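Local coordinates for protein xyloglucan-specific endo-beta-1,4-glucanase BoGH9A (Bacteroides ovatus, PDB 6DHT) that cleaves the beta-1,4-glucan backbone of natural xyloglucans as a family 9 endo-glucanase, releasing xyloglucan oligosaccharides, at residues Y314-L319 and T330-D335; K239-F244 and Y259-S264. One frame throughout, in Å; residues are numbered along the deposited sequence.

Running from the N terminus, the chain first meets interaction 2, where strands 239-241 and 259-260 pair antiparallel and close a loop of 14 residues without helix or strand. It then passes through helices 265-281 and 292-309 before interaction 1, in which the start of helix 317-321 is joined to the loop that leads to helix 339-353, 10 residues being enclosed. The two loops follow in series, neither nested nor crossed, yet their contacts touch in space: K239 NZ lies 2.7 Å from Q317 OE1, and T241 OG1 lies 2.6 Å from T330 OG1, both probable hydrogen bonds. Together they tie a short mixed sheet to the loop before helix 339-353 that carries the calcium ligand D335.

Interaction 1 (Y314-L319 and T330-D335); sequences YYNQNL and TGEYGD. With CA (calcium ion), chain C; EDO (1,2-ethanediol), chain E; IMD (imidazole), chain B.
Q317 donates two hydrogen bonds across the contact: its backbone N to E332 OE2 (2.9 Å, practically straight), using the carboxylate's anti lone pair, and its NE2 to T330 O at 2.9 Å, with that oxygen close to the amide plane. With CG anti to the backbone N (chi1 -164°) and the chain extended beyond it, the amide gets as far as T330. Q317 OE1 accepts from Y315 OH, on a lone pair in the carbonyl plane, with K239 as second partner. The Y315 ring packs against E332, whose CG sits in the ring plane 3.8 Å from Y315 CD2; ring and carboxylate planes stand 81° apart.

Waters extend the seam: one spans Y315 N and D335 O, another donates to Y315 O and accepts weakly from D335 N, and a third joins N318 N to E332 OE2. N316 is the N-cap of the helix, its OD1 accepting from L319 N at 3.0 Å. D335 OD2 binds the calcium ion at 2.4 Å, with D340, E341 and the backbone carbonyls of H337 and G376 among the other ligands.

T330 probably lies beside the catalytic centre, near D171. E332, held by Q317 N and water, probably stays charged, and metal-bound D335 fixes the segment's other end.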
loop_
_atom_site.group_PDB
_atom_site.type_symbol
_atom_site.label_atom_id
_atom_site.label_comp_id
_atom_site.label_asym_id
_atom_site.label_seq_id
_atom_site.Cartn_x
_atom_site.Cartn_y
_atom_site.Cartn_z
ATOM N N TYR A 314 -20.174 0.518 -14.794
ATOM C CA TYR A 314 -19.284 -0.385 -14.075
ATOM C C TYR A 314 -18.538 -1.317 -15.016
ATOM O O TYR A 314 -18.978 -1.566 -16.149
ATOM C CB TYR A 314 -20.087 -1.211 -13.081
ATOM C CG TYR A 314 -21.025 -0.376 -12.248
ATOM C CD1 TYR A 314 -20.595 0.805 -11.653
ATOM C CD2 TYR A 314 -22.348 -0.754 -12.073
ATOM C CE1 TYR A 314 -21.456 1.574 -10.896
ATOM C CE2 TYR A 314 -23.213 0.004 -11.320
ATOM C CZ TYR A 314 -22.767 1.165 -10.732
ATOM O OH TYR A 314 -23.640 1.917 -9.982
ATOM N N TYR A 315 -17.415 -1.845 -14.537
ATOM C CA TYR A 315 -16.646 -2.804 -15.298
ATOM C C TYR A 315 -17.060 -4.181 -14.856
ATOM O O TYR A 315 -16.698 -4.630 -13.770
ATOM C CB TYR A 315 -15.133 -2.656 -15.086
ATOM C CG TYR A 315 -14.356 -3.591 -15.994
ATOM C CD1 TYR A 315 -14.153 -3.259 -17.323
ATOM C CD2 TYR A 315 -13.834 -4.787 -15.529
ATOM C CE1 TYR A 315 -13.455 -4.098 -18.173
ATOM C CE2 TYR A 315 -13.139 -5.636 -16.371
ATOM C CZ TYR A 315 -12.958 -5.285 -17.696
ATOM O OH TYR A 315 -12.272 -6.109 -18.556
ATOM N N ASN A 316 -17.842 -4.846 -15.701
ATOM C CA ASN A 316 -18.209 -6.239 -15.483
ATOM C C ASN A 316 -17.590 -7.088 -16.580
ATOM O O ASN A 316 -17.979 -6.984 -17.749
ATOM C CB ASN A 316 -19.731 -6.410 -15.483
ATOM C CG ASN A 316 -20.154 -7.778 -15.009
ATOM O OD1 ASN A 316 -19.683 -8.788 -15.515
ATOM N ND2 ASN A 316 -21.020 -7.818 -14.004
ATOM N N GLN A 317 -16.630 -7.924 -16.207
ATOM C CA GLN A 317 -15.838 -8.632 -17.203
ATOM C C GLN A 317 -16.644 -9.755 -17.842
ATOM O O GLN A 317 -16.541 -9.994 -19.043
ATOM C CB GLN A 317 -14.566 -9.206 -16.585
ATOM C CG GLN A 317 -13.544 -9.606 -17.625
ATOM C CD GLN A 317 -12.129 -9.466 -17.108
ATOM O OE1 GLN A 317 -11.468 -8.459 -17.354
ATOM N NE2 GLN A 317 -11.661 -10.474 -16.410
ATOM N N ASN A 318 -17.416 -10.456 -17.027
ATOM C CA ASN A 318 -18.290 -11.508 -17.541
ATOM C C ASN A 318 -19.246 -10.980 -18.614
ATOM O O ASN A 318 -19.399 -11.596 -19.673
ATOM C CB ASN A 318 -19.058 -12.169 -16.398
ATOM C CG ASN A 318 -18.255 -13.274 -15.712
ATOM O OD1 ASN A 318 -17.084 -13.500 -16.035
ATOM N ND2 ASN A 318 -18.884 -13.967 -14.762
ATOM N N LEU A 319 -19.876 -9.835 -18.366
ATOM C CA LEU A 319 -20.766 -9.253 -19.363
ATOM C C LEU A 319 -20.011 -8.781 -20.589
ATOM O O LEU A 319 -20.525 -8.839 -21.701
ATOM C CB LEU A 319 -21.537 -8.079 -18.782
ATOM C CG LEU A 319 -22.480 -8.393 -17.633
ATOM C CD1 LEU A 319 -23.231 -7.126 -17.279
ATOM C CD2 LEU A 319 -23.445 -9.531 -17.983
ATOM N N THR A 330 -8.048 -11.351 -17.181
ATOM C CA THR A 330 -7.090 -10.823 -16.208
ATOM C C THR A 330 -7.861 -10.065 -15.123
ATOM O O THR A 330 -9.071 -10.121 -15.091
ATOM C CB THR A 330 -6.103 -9.914 -16.900
ATOM O OG1 THR A 330 -6.822 -8.867 -17.531
ATOM C CG2 THR A 330 -5.312 -10.686 -17.954
ATOM N N GLY A 331 -7.170 -9.341 -14.231
ATOM C CA GLY A 331 -7.819 -8.817 -13.035
ATOM C C GLY A 331 -9.029 -7.934 -13.314
ATOM O O GLY A 331 -8.961 -7.031 -14.132
ATOM N N GLU A 332 -10.139 -8.192 -12.624
ATOM C CA GLU A 332 -11.363 -7.473 -12.928
ATOM C C GLU A 332 -11.380 -6.070 -12.334
ATOM O O GLU A 332 -11.705 -5.115 -13.035
ATOM C CB GLU A 332 -12.601 -8.226 -12.462
ATOM C CG GLU A 332 -13.874 -7.553 -12.937
ATOM C CD GLU A 332 -15.128 -8.326 -12.579
ATOM O OE1 GLU A 332 -15.165 -8.910 -11.470
ATOM O OE2 GLU A 332 -16.072 -8.335 -13.413
ATOM N N TYR A 333 -11.043 -5.953 -11.049
ATOM C CA TYR A 333 -11.225 -4.681 -10.310
ATOM C C TYR A 333 -12.610 -4.131 -10.586
ATOM O O TYR A 333 -12.753 -3.003 -11.061
ATOM C CB TYR A 333 -10.148 -3.636 -10.651
ATOM C CG TYR A 333 -8.777 -4.033 -10.129
ATOM C CD1 TYR A 333 -8.479 -3.950 -8.775
ATOM C CD2 TYR A 333 -7.794 -4.499 -10.979
ATOM C CE1 TYR A 333 -7.232 -4.331 -8.277
ATOM C CE2 TYR A 333 -6.544 -4.895 -10.494
ATOM C CZ TYR A 333 -6.276 -4.782 -9.127
ATOM O OH TYR A 333 -5.070 -5.160 -8.607
ATOM N N GLY A 334 -13.609 -4.964 -10.302
ATOM C CA GLY A 334 -14.997 -4.617 -10.540
ATOM C C GLY A 334 -15.623 -4.001 -9.305
ATOM O O GLY A 334 -15.168 -4.246 -8.184
ATOM N N ASP A 335 -16.672 -3.214 -9.518
ATOM C CA ASP A 335 -17.290 -2.458 -8.443
ATOM C C ASP A 335 -18.601 -1.890 -8.962
ATOM O O ASP A 335 -18.625 -1.281 -10.029
ATOM C CB ASP A 335 -16.336 -1.311 -8.055
ATOM C CG ASP A 335 -16.699 -0.621 -6.742
ATOM O OD1 ASP A 335 -17.630 -1.035 -6.019
ATOM O OD2 ASP A 335 -15.974 0.348 -6.413
HETATM CA CA CA C . -16.219 2.027 -4.714
HETATM C C1 EDO E . -7.906 -7.910 -8.644
HETATM O O1 EDO E . -7.687 -9.229 -9.149
HETATM C C2 EDO E . -9.305 -7.824 -8.041
HETATM O O2 EDO E . -10.298 -7.924 -9.074
HETATM N N1 IMD B . -2.844 -8.802 -6.767
HETATM C C2 IMD B . -3.445 -7.910 -7.586
HETATM N N3 IMD B . -4.162 -7.059 -6.812
HETATM C C4 IMD B . -4.026 -7.430 -5.520
HETATM C C5 IMD B . -3.190 -8.535 -5.492
HETATM O O HOH W 1 -16.706 -0.846 -11.918
HETATM O O HOH W 2 -18.556 -4.604 -11.709
HETATM O O HOH W 3 -17.436 -10.604 -13.972
HETATM O O HOH W 4 -17.382 0.216 -3.513
#

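Interaction 2 (K239-F244 and Y259-S264)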
loop_
_atom_site.group_PDB
_atom_site.type_symbol
_atom_site.label_atom_id
_atom_site.label_comp_id
_atom_site.label_asym_id
_atom_site.label_seq_id
_atom_site.Cartn_x
_atom_site.Cartn_y
_atom_site.Cartn_z
ATOM N N LYS A 239 -8.349 -0.849 -18.035
ATOM C CA LYS A 239 -7.025 -1.441 -17.882
ATOM C C LYS A 239 -6.370 -1.669 -19.247
ATOM O O LYS A 239 -7.036 -1.594 -20.303
ATOM C CB LYS A 239 -7.112 -2.744 -17.102
ATOM C CG LYS A 239 -8.035 -3.785 -17.761
ATOM C CD LYS A 239 -8.040 -5.088 -16.985
ATOM C CE LYS A 239 -9.106 -6.056 -17.502
ATOM N NZ LYS A 239 -9.069 -7.371 -16.828
ATOM N N LEU A 240 -5.064 -1.921 -19.214
ATOM C CA LEU A 240 -4.280 -2.307 -20.372
ATOM C C LEU A 240 -3.809 -3.714 -20.079
ATOM O O LEU A 240 -3.153 -3.963 -19.068
ATOM C CB LEU A 240 -3.132 -1.333 -20.591
ATOM C CG LEU A 240 -2.311 -1.471 -21.881
ATOM C CD1 LEU A 240 -1.512 -0.217 -22.134
ATOM C CD2 LEU A 240 -1.367 -2.657 -21.790
ATOM N N THR A 241 -4.186 -4.666 -20.936
ATOM C CA THR A 241 -4.070 -6.071 -20.583
ATOM C C THR A 241 -3.890 -6.971 -21.804
ATOM O O THR A 241 -4.216 -6.598 -22.936
ATOM C CB THR A 241 -5.343 -6.525 -19.802
ATOM O OG1 THR A 241 -5.214 -7.857 -19.321
ATOM C CG2 THR A 241 -6.611 -6.375 -20.674
ATOM N N THR A 242 -3.348 -8.150 -21.549
ATOM C CA THR A 242 -3.413 -9.249 -22.511
ATOM C C THR A 242 -4.738 -9.944 -22.273
ATOM O O THR A 242 -5.384 -9.746 -21.255
ATOM C CB THR A 242 -2.261 -10.212 -22.271
ATOM O OG1 THR A 242 -2.195 -10.539 -20.886
ATOM C CG2 THR A 242 -0.951 -9.608 -22.702
ATOM N N PRO A 243 -5.179 -10.792 -23.219
ATOM C CA PRO A 243 -6.443 -11.487 -22.949
ATOM C C PRO A 243 -6.366 -12.486 -21.796
ATOM O O PRO A 243 -7.323 -12.638 -21.024
ATOM C CB PRO A 243 -6.710 -12.224 -24.274
ATOM C CG PRO A 243 -6.059 -11.361 -25.285
ATOM C CD PRO A 243 -4.790 -10.875 -24.632
ATOM N N PHE A 244 -5.243 -13.197 -21.696
ATOM C CA PHE A 244 -4.996 -14.131 -20.610
ATOM C C PHE A 244 -3.756 -13.713 -19.814
ATOM O O PHE A 244 -2.846 -13.093 -20.344
ATOM C CB PHE A 244 -4.725 -15.557 -21.142
ATOM C CG PHE A 244 -5.912 -16.225 -21.783
ATOM C CD1 PHE A 244 -6.897 -16.813 -21.005
ATOM C CD2 PHE A 244 -6.020 -16.287 -23.161
ATOM C CE1 PHE A 244 -7.992 -17.430 -21.593
ATOM C CE2 PHE A 244 -7.109 -16.911 -23.759
ATOM C CZ PHE A 244 -8.093 -17.479 -22.968
ATOM N N TYR A 259 -4.104 -4.952 -25.122
ATOM C CA TYR A 259 -5.334 -4.215 -25.416
ATOM C C TYR A 259 -5.655 -3.200 -24.334
ATOM O O TYR A 259 -5.298 -3.415 -23.182
ATOM C CB TYR A 259 -6.539 -5.153 -25.481
ATOM C CG TYR A 259 -6.506 -6.188 -26.584
ATOM C CD1 TYR A 259 -5.876 -7.398 -26.395
ATOM C CD2 TYR A 259 -7.139 -5.953 -27.793
ATOM C CE1 TYR A 259 -5.847 -8.355 -27.391
ATOM C CE2 TYR A 259 -7.123 -6.911 -28.803
ATOM C CZ TYR A 259 -6.469 -8.103 -28.591
ATOM O OH TYR A 259 -6.436 -9.068 -29.576
ATOM N N VAL A 260 -6.329 -2.118 -24.702
ATOM C CA VAL A 260 -7.079 -1.315 -23.731
ATOM C C VAL A 260 -8.546 -1.691 -23.872
ATOM O O VAL A 260 -9.048 -1.909 -24.987
ATOM C CB VAL A 260 -6.861 0.223 -23.850
ATOM C CG1 VAL A 260 -5.395 0.591 -23.592
ATOM C CG2 VAL A 260 -7.317 0.745 -25.196
ATOM N N VAL A 261 -9.218 -1.832 -22.744
ATOM C CA VAL A 261 -10.597 -2.274 -22.718
ATOM C C VAL A 261 -11.565 -1.192 -22.225
ATOM O O VAL A 261 -11.166 -0.045 -21.942
ATOM C CB VAL A 261 -10.720 -3.541 -21.888
ATOM C CG1 VAL A 261 -9.826 -4.630 -22.470
ATOM C CG2 VAL A 261 -10.326 -3.267 -20.436
ATOM N N GLN A 262 -12.834 -1.599 -22.150
ATOM C CA GLN A 262 -13.983 -0.768 -21.798
ATOM C C GLN A 262 -13.700 0.344 -20.788
ATOM O O GLN A 262 -13.144 0.094 -19.720
ATOM C CB GLN A 262 -15.077 -1.667 -21.220
ATOM C CG GLN A 262 -16.407 -0.977 -20.934
ATOM C CD GLN A 262 -17.153 -1.588 -19.747
ATOM O OE1 GLN A 262 -17.550 -2.755 -19.775
ATOM N NE2 GLN A 262 -17.332 -0.796 -18.682
ATOM N N LYS A 263 -14.119 1.553 -21.124
ATOM C CA LYS A 263 -14.121 2.666 -20.176
ATOM C C LYS A 263 -15.030 2.353 -18.992
ATOM O O LYS A 263 -16.095 1.771 -19.161
ATOM C CB LYS A 263 -14.609 3.932 -20.883
ATOM C CG LYS A 263 -13.696 4.438 -21.973
ATOM C CD LYS A 263 -14.426 5.481 -22.823
ATOM C CE LYS A 263 -13.535 6.056 -23.897
ATOM N NZ LYS A 263 -14.341 6.571 -25.055
ATOM N N SER A 264 -14.620 2.734 -17.777
ATOM C CA SER A 264 -15.457 2.500 -16.597
ATOM C C SER A 264 -15.563 3.774 -15.766
ATOM O O SER A 264 -14.697 4.639 -15.833
ATOM C CB SER A 264 -14.900 1.375 -15.741
ATOM O OG SER A 264 -13.673 1.771 -15.147
#
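Y259 N and T241 O form the shortest bond across this pair, 2.7 Å, and it is returned by T241 N to Y259 O at 2.8 Å. These two make T241 and Y259 an antiparallel hydrogen-bonded pair, followed by L240 and V260 as a non-hydrogen-bonded one. V261 N to K239 O, longer at 3.3 Å, continues the pairing just past the strand, and CA-H...O contacts from L240 to Y259 O and from V260 to K239 O fill in between.

On one face L240 CG meets V260 CG1 at 4.1 Å. On the other, the Y259 ring has T241 O at its edge and in its plane, while P243 CG approaches Y259 CE1 to 3.7 Å, the two side chains crossing near a right angle. V261 sets CG1 against T241 CG2, and its CG2 against K239 CG (3.6 Å). K239 CG lies between its own N and carbonyl carbon (chi1 58°), and the extended chain beyond carries NZ to G331 O and T330 OG1 as further acceptors. The T241 side chain is about 6 Å from that of D171, the predicted nucleophile.

Within the mixed sheet, strand 143-145 flanks 259-260 and strand 174-175 flanks 239-241; S264, the N-cap just before helix 265-281, turns its OG to A267 N.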